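Local coordinates for hypothetical protein PG1100 (Porphyromonas gingivalis, PDB 1ZBS) that is uncharacterised but, as a putative N-acetylglucosamine kinase of the ASKHA superfamily, probably phosphorylates an amino sugar at the expense of ATP, at residues 58-63 and 87-92; 77-82 and 92-97. One frame throughout, in Å; residues are numbered along the deposited sequence.

How the contacts relate
Both contacts belong to one beta-alpha-beta unit, strand 62-67, helix 75-85 and strand 91-95, and share Ile92. Contact 1 joins the two parallel strands where they begin, its centre about 26 Å from the centre of the chain; contact 2 lays the connecting helix over strand 91-95 and sits deeper, its centre about 17 Å from the same point, with no fully exposed residue among those that touch. Their chemistry follows: backbone hydrogen bonds, two of three weak, and a charged, solvent-facing side in 58-63 with 87-92, against aliphatic packing with one weak amide bond in 77-82 with 92-97. The ladder continues from one to the other, since Val63 O lies 3.0 Å from Glu93 N, a probable hydrogen bond.

Contact 1: residues 58-63 and 87-92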
loop_
_atom_site.group_PDB
_atom_site.type_symbol
_atom_site.label_atom_id
_atom_site.label_comp_id
_atom_site.label_asym_id
_atom_site.label_seq_id
_atom_site.Cartn_x
_atom_site.Cartn_y
_atom_site.Cartn_z
ATOM N N SER A 58 6.348 37.254 -23.670
ATOM C CA SER A 58 6.121 37.442 -25.098
ATOM C C SER A 58 7.304 36.939 -25.928
ATOM O O SER A 58 7.233 36.853 -27.157
ATOM C CB SER A 58 5.850 38.922 -25.379
ATOM O OG SER A 58 6.808 39.740 -24.739
ATOM N N SER A 59 8.385 36.602 -25.230
ATOM C CA SER A 59 9.601 36.091 -25.850
ATOM C C SER A 59 9.524 34.568 -25.974
ATOM O O SER A 59 10.379 33.947 -26.607
ATOM C CB SER A 59 10.823 36.466 -25.005
ATOM O OG SER A 59 10.906 37.870 -24.805
ATOM N N ILE A 60 8.504 33.969 -25.364
ATOM C CA ILE A 60 8.334 32.524 -25.418
ATOM C C ILE A 60 7.770 32.107 -26.764
ATOM O O ILE A 60 6.577 32.267 -27.026
ATOM C CB ILE A 60 7.390 32.022 -24.323
ATOM C CG1 ILE A 60 7.896 32.462 -22.954
ATOM C CG2 ILE A 60 7.290 30.504 -24.396
ATOM C CD1 ILE A 60 9.294 31.994 -22.629
ATOM N N ARG A 61 8.639 31.557 -27.605
ATOM C CA ARG A 61 8.261 31.132 -28.948
ATOM C C ARG A 61 7.809 29.673 -28.990
ATOM O O ARG A 61 7.221 29.212 -29.973
ATOM C CB ARG A 61 9.445 31.351 -29.894
ATOM C CG ARG A 61 9.872 32.815 -30.016
ATOM C CD ARG A 61 9.133 33.520 -31.150
ATOM N NE ARG A 61 7.688 33.508 -30.956
ATOM C CZ ARG A 61 7.067 34.139 -29.966
ATOM N NH1 ARG A 61 5.745 34.076 -29.865
ATOM N NH2 ARG A 61 7.766 34.843 -29.083
ATOM N N ALA A 62 8.093 28.950 -27.913
ATOM C CA ALA A 62 7.713 27.551 -27.806
ATOM C C ALA A 62 7.825 27.110 -26.358
ATOM O O ALA A 62 8.583 27.686 -25.573
ATOM C CB ALA A 62 8.606 26.677 -28.693
ATOM N N VAL A 63 7.043 26.093 -26.019
ATOM C CA VAL A 63 7.009 25.524 -24.676
ATOM C C VAL A 63 6.952 23.998 -24.773
ATOM O O VAL A 63 6.200 23.436 -25.577
ATOM C CB VAL A 63 5.786 26.062 -23.867
ATOM C CG1 VAL A 63 4.597 26.241 -24.780
ATOM C CG2 VAL A 63 5.427 25.089 -22.749
ATOM N N PRO A 87 -1.016 32.679 -25.395
ATOM C CA PRO A 87 -1.819 32.569 -26.619
ATOM C C PRO A 87 -1.045 32.915 -27.882
ATOM O O PRO A 87 -1.464 32.576 -28.995
ATOM C CB PRO A 87 -2.976 33.530 -26.353
ATOM C CG PRO A 87 -2.343 34.585 -25.494
ATOM C CD PRO A 87 -1.525 33.761 -24.528
ATOM N N HIS A 88 0.087 33.593 -27.717
ATOM C CA HIS A 88 0.890 33.964 -28.879
ATOM C C HIS A 88 2.099 33.062 -29.058
ATOM O O HIS A 88 3.018 33.385 -29.806
ATOM C CB HIS A 88 1.314 35.429 -28.782
ATOM C CG HIS A 88 0.151 36.374 -28.728
ATOM N ND1 HIS A 88 -0.861 36.353 -29.666
ATOM C CD2 HIS A 88 -0.193 37.322 -27.823
ATOM C CE1 HIS A 88 -1.779 37.244 -29.340
ATOM N NE2 HIS A 88 -1.398 37.846 -28.224
ATOM N N CYS A 89 2.084 31.924 -28.372
ATOM C CA CYS A 89 3.169 30.960 -28.472
ATOM C C CYS A 89 3.017 30.177 -29.774
ATOM O O CYS A 89 1.909 29.791 -30.141
ATOM C CB CYS A 89 3.130 29.994 -27.292
ATOM S SG CYS A 89 4.583 28.932 -27.220
ATOM N N ASP A 90 4.126 29.941 -30.467
ATOM C CA ASP A 90 4.102 29.211 -31.735
ATOM C C ASP A 90 3.969 27.692 -31.603
ATOM O O ASP A 90 3.181 27.075 -32.317
ATOM C CB ASP A 90 5.366 29.524 -32.554
ATOM C CG ASP A 90 5.276 30.845 -33.308
ATOM O OD1 ASP A 90 6.329 31.314 -33.799
ATOM O OD2 ASP A 90 4.160 31.410 -33.423
ATOM N N ARG A 91 4.738 27.092 -30.697
ATOM C CA ARG A 91 4.708 25.645 -30.524
ATOM C C ARG A 91 4.571 25.228 -29.061
ATOM O O ARG A 91 5.326 25.681 -28.196
ATOM C CB ARG A 91 5.977 25.031 -31.124
ATOM C CG ARG A 91 5.946 23.517 -31.292
ATOM C CD ARG A 91 7.297 22.979 -31.769
ATOM N NE ARG A 91 7.722 23.520 -33.063
ATOM C CZ ARG A 91 7.199 23.180 -34.240
ATOM N NH1 ARG A 91 6.218 22.291 -34.308
ATOM N NH2 ARG A 91 7.671 23.725 -35.357
ATOM N N ILE A 92 3.602 24.355 -28.802
ATOM C CA ILE A 92 3.336 23.853 -27.460
ATOM C C ILE A 92 3.190 22.337 -27.475
ATOM O O ILE A 92 2.198 21.802 -27.971
ATOM C CB ILE A 92 2.056 24.475 -26.892
ATOM C CG1 ILE A 92 1.571 23.657 -25.698
ATOM C CG2 ILE A 92 1.001 24.571 -27.980
ATOM C CD1 ILE A 92 2.574 23.593 -24.572
#
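Val63 and Ile92 lie side by side on the helix-covered face of the sheet, and Val63 CG1 presses to 3.3 Å from Ile92 CD1, closer than ordinary van der Waals contact. With chi1 at 36°, CG1 of Val63 sits between its own backbone N and carbonyl carbon; there it also meets Cys89 SG at 3.6 Å. That sulfur is tucked against the start of strand 62-67, 3.5 Å from Ala62 CA. Beneath this packing Val63 N donates to Arg91 O over 2.8 Å. The pairs Ala62-Arg91 and Val63-Ile92 open the ladder between parallel strands 62-67 and 91-95, the two ends of a right-handed beta-alpha-beta crossover in an ASKHA-type domain; 91-95 is the outermost strand of its sheet within the chain. Toward the loops the grip slackens: the bonds from Asp90 N and Arg91 N to Arg61 O are both weak. The Arg61 chain, bent at chi2 and chi3, folds back so that NH2 donates to Ser58 O at 2.8 Å. Its NE makes a long salt bridge, 3.8 Å, to OD1 of exposed Asp90, which lies at the guanidinium edge although the two planes stand 84° apart.

Contact 2: residues 77-82 and 92-97; sequences MLNEAL and IEVAGD
Leu82 and Ile92 meet through their methyl ends, CD1 of Leu82 lying 3.4 Å from CD1 of Ile92, a tight fit for two carbons. The Ile92 methyl reaches up to the helix and also touches Leu82 CB at 3.9 Å, so it rests against both the root and one branch of the leucine. Val94, two residues along the same face of the strand, is the second bump. Its CG2 enters the hollow between Asn79 and Leu82, coming within 3.7 Å of Asn79 CB and, more loosely, 4.2 Å of Leu82 CD1. The other branch, CG1, turns to Leu78 CD2, 4.0 Å away, and the Leu78 and Val94 side chains cross at about a right angle. Helix 75-85 is the connecting helix of a beta-alpha-beta crossover: it runs back over the sheet, its segment axis 8.2 Å from that of strand 92-95 and at 145° to it. Phe65, from the neighbouring strand, extends the surface under Leu78. On the flank of the helix Asn79 drapes its amide across the aliphatic part of Ile92. CG of Asn79 is anti to its backbone N (chi1 -176°), which carries the amide down to the strand: ND2 gives a weak, strongly bent hydrogen bond to Ile92 O, 2.8 Å long with 119° at the hydrogen, while OD1 lies 3.6 Å from Ile92 CG2.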
loop_
_atom_site.group_PDB
_atom_site.type_symbol
_atom_site.label_atom_id
_atom_site.label_comp_id
_atom_site.label_asym_id
_atom_site.label_seq_id
_atom_site.Cartn_x
_atom_site.Cartn_y
_atom_site.Cartn_z
HETATM N N MSE A 77 -5.141 18.421 -22.982
HETATM C CA MSE A 77 -5.904 19.261 -22.080
HETATM C C MSE A 77 -4.965 20.314 -21.491
HETATM O O MSE A 77 -5.291 21.501 -21.433
HETATM C CB MSE A 77 -6.540 18.386 -20.990
HETATM C CG MSE A 77 -7.486 19.106 -20.044
HETATM SE SE MSE A 77 -6.561 20.131 -18.680
HETATM C CE MSE A 77 -6.587 18.822 -17.244
ATOM N N LEU A 78 -3.787 19.880 -21.064
ATOM C CA LEU A 78 -2.812 20.805 -20.505
ATOM C C LEU A 78 -2.294 21.688 -21.629
ATOM O O LEU A 78 -1.896 22.828 -21.406
ATOM C CB LEU A 78 -1.657 20.033 -19.870
ATOM C CG LEU A 78 -0.567 20.854 -19.180
ATOM C CD1 LEU A 78 -1.172 21.826 -18.182
ATOM C CD2 LEU A 78 0.388 19.890 -18.492
ATOM N N ASN A 79 -2.307 21.145 -22.842
ATOM C CA ASN A 79 -1.851 21.876 -24.016
ATOM C C ASN A 79 -2.769 23.083 -24.219
ATOM O O ASN A 79 -2.307 24.172 -24.554
ATOM C CB ASN A 79 -1.881 20.962 -25.248
ATOM C CG ASN A 79 -1.336 21.638 -26.497
ATOM O OD1 ASN A 79 -1.842 22.672 -26.933
ATOM N ND2 ASN A 79 -0.301 21.047 -27.083
ATOM N N GLU A 80 -4.065 22.888 -23.998
ATOM C CA GLU A 80 -5.034 23.968 -24.147
ATOM C C GLU A 80 -4.864 25.008 -23.051
ATOM O O GLU A 80 -4.941 26.210 -23.310
ATOM C CB GLU A 80 -6.460 23.420 -24.107
ATOM C CG GLU A 80 -6.800 22.504 -25.264
ATOM C CD GLU A 80 -8.245 22.051 -25.233
ATOM O OE1 GLU A 80 -9.138 22.927 -25.217
ATOM O OE2 GLU A 80 -8.489 20.821 -25.225
ATOM N N ALA A 81 -4.638 24.537 -21.828
ATOM C CA ALA A 81 -4.445 25.410 -20.673
ATOM C C ALA A 81 -3.192 26.257 -20.857
ATOM O O ALA A 81 -3.208 27.463 -20.613
ATOM C CB ALA A 81 -4.323 24.569 -19.402
ATOM N N LEU A 82 -2.108 25.613 -21.278
ATOM C CA LEU A 82 -0.842 26.302 -21.515
ATOM C C LEU A 82 -1.013 27.285 -22.660
ATOM O O LEU A 82 -0.569 28.430 -22.583
ATOM C CB LEU A 82 0.255 25.298 -21.876
ATOM C CG LEU A 82 0.840 24.438 -20.751
ATOM C CD1 LEU A 82 1.610 23.276 -21.356
ATOM C CD2 LEU A 82 1.742 25.286 -19.861
ATOM N N ILE A 92 3.602 24.355 -28.802
ATOM C CA ILE A 92 3.336 23.853 -27.460
ATOM C C ILE A 92 3.190 22.337 -27.475
ATOM O O ILE A 92 2.198 21.802 -27.971
ATOM C CB ILE A 92 2.056 24.475 -26.892
ATOM C CG1 ILE A 92 1.571 23.657 -25.698
ATOM C CG2 ILE A 92 1.001 24.571 -27.980
ATOM C CD1 ILE A 92 2.574 23.593 -24.572
ATOM N N GLU A 93 4.188 21.651 -26.923
ATOM C CA GLU A 93 4.202 20.191 -26.872
ATOM C C GLU A 93 4.162 19.662 -25.440
ATOM O O GLU A 93 4.935 20.097 -24.584
ATOM C CB GLU A 93 5.456 19.663 -27.579
ATOM C CG GLU A 93 5.481 19.881 -29.088
ATOM C CD GLU A 93 6.749 19.339 -29.722
ATOM O OE1 GLU A 93 7.111 18.183 -29.426
ATOM O OE2 GLU A 93 7.383 20.063 -30.520
ATOM N N VAL A 94 3.258 18.719 -25.187
ATOM C CA VAL A 94 3.112 18.122 -23.861
ATOM C C VAL A 94 3.406 16.635 -23.959
ATOM O O VAL A 94 2.819 15.935 -24.783
ATOM C CB VAL A 94 1.684 18.321 -23.312
ATOM C CG1 VAL A 94 1.666 18.089 -21.812
ATOM C CG2 VAL A 94 1.196 19.723 -23.638
ATOM N N ALA A 95 4.323 16.160 -23.123
ATOM C CA ALA A 95 4.709 14.751 -23.130
ATOM C C ALA A 95 4.939 14.237 -21.714
ATOM O O ALA A 95 5.077 15.019 -20.775
ATOM C CB ALA A 95 5.967 14.566 -23.965
ATOM N N GLY A 96 4.984 12.915 -21.572
ATOM C CA GLY A 96 5.196 12.312 -20.269
ATOM C C GLY A 96 6.577 12.568 -19.697
ATOM O O GLY A 96 7.522 12.878 -20.429
ATOM N N ASP A 97 6.698 12.437 -18.380
ATOM C CA ASP A 97 7.970 12.654 -17.716
ATOM C C ASP A 97 8.996 11.568 -18.027
ATOM O O ASP A 97 10.205 11.809 -17.966
ATOM C CB ASP A 97 7.778 12.769 -16.197
ATOM C CG ASP A 97 7.065 11.566 -15.591
ATOM O OD1 ASP A 97 7.155 11.400 -14.358
ATOM O OD2 ASP A 97 6.407 10.793 -16.329
#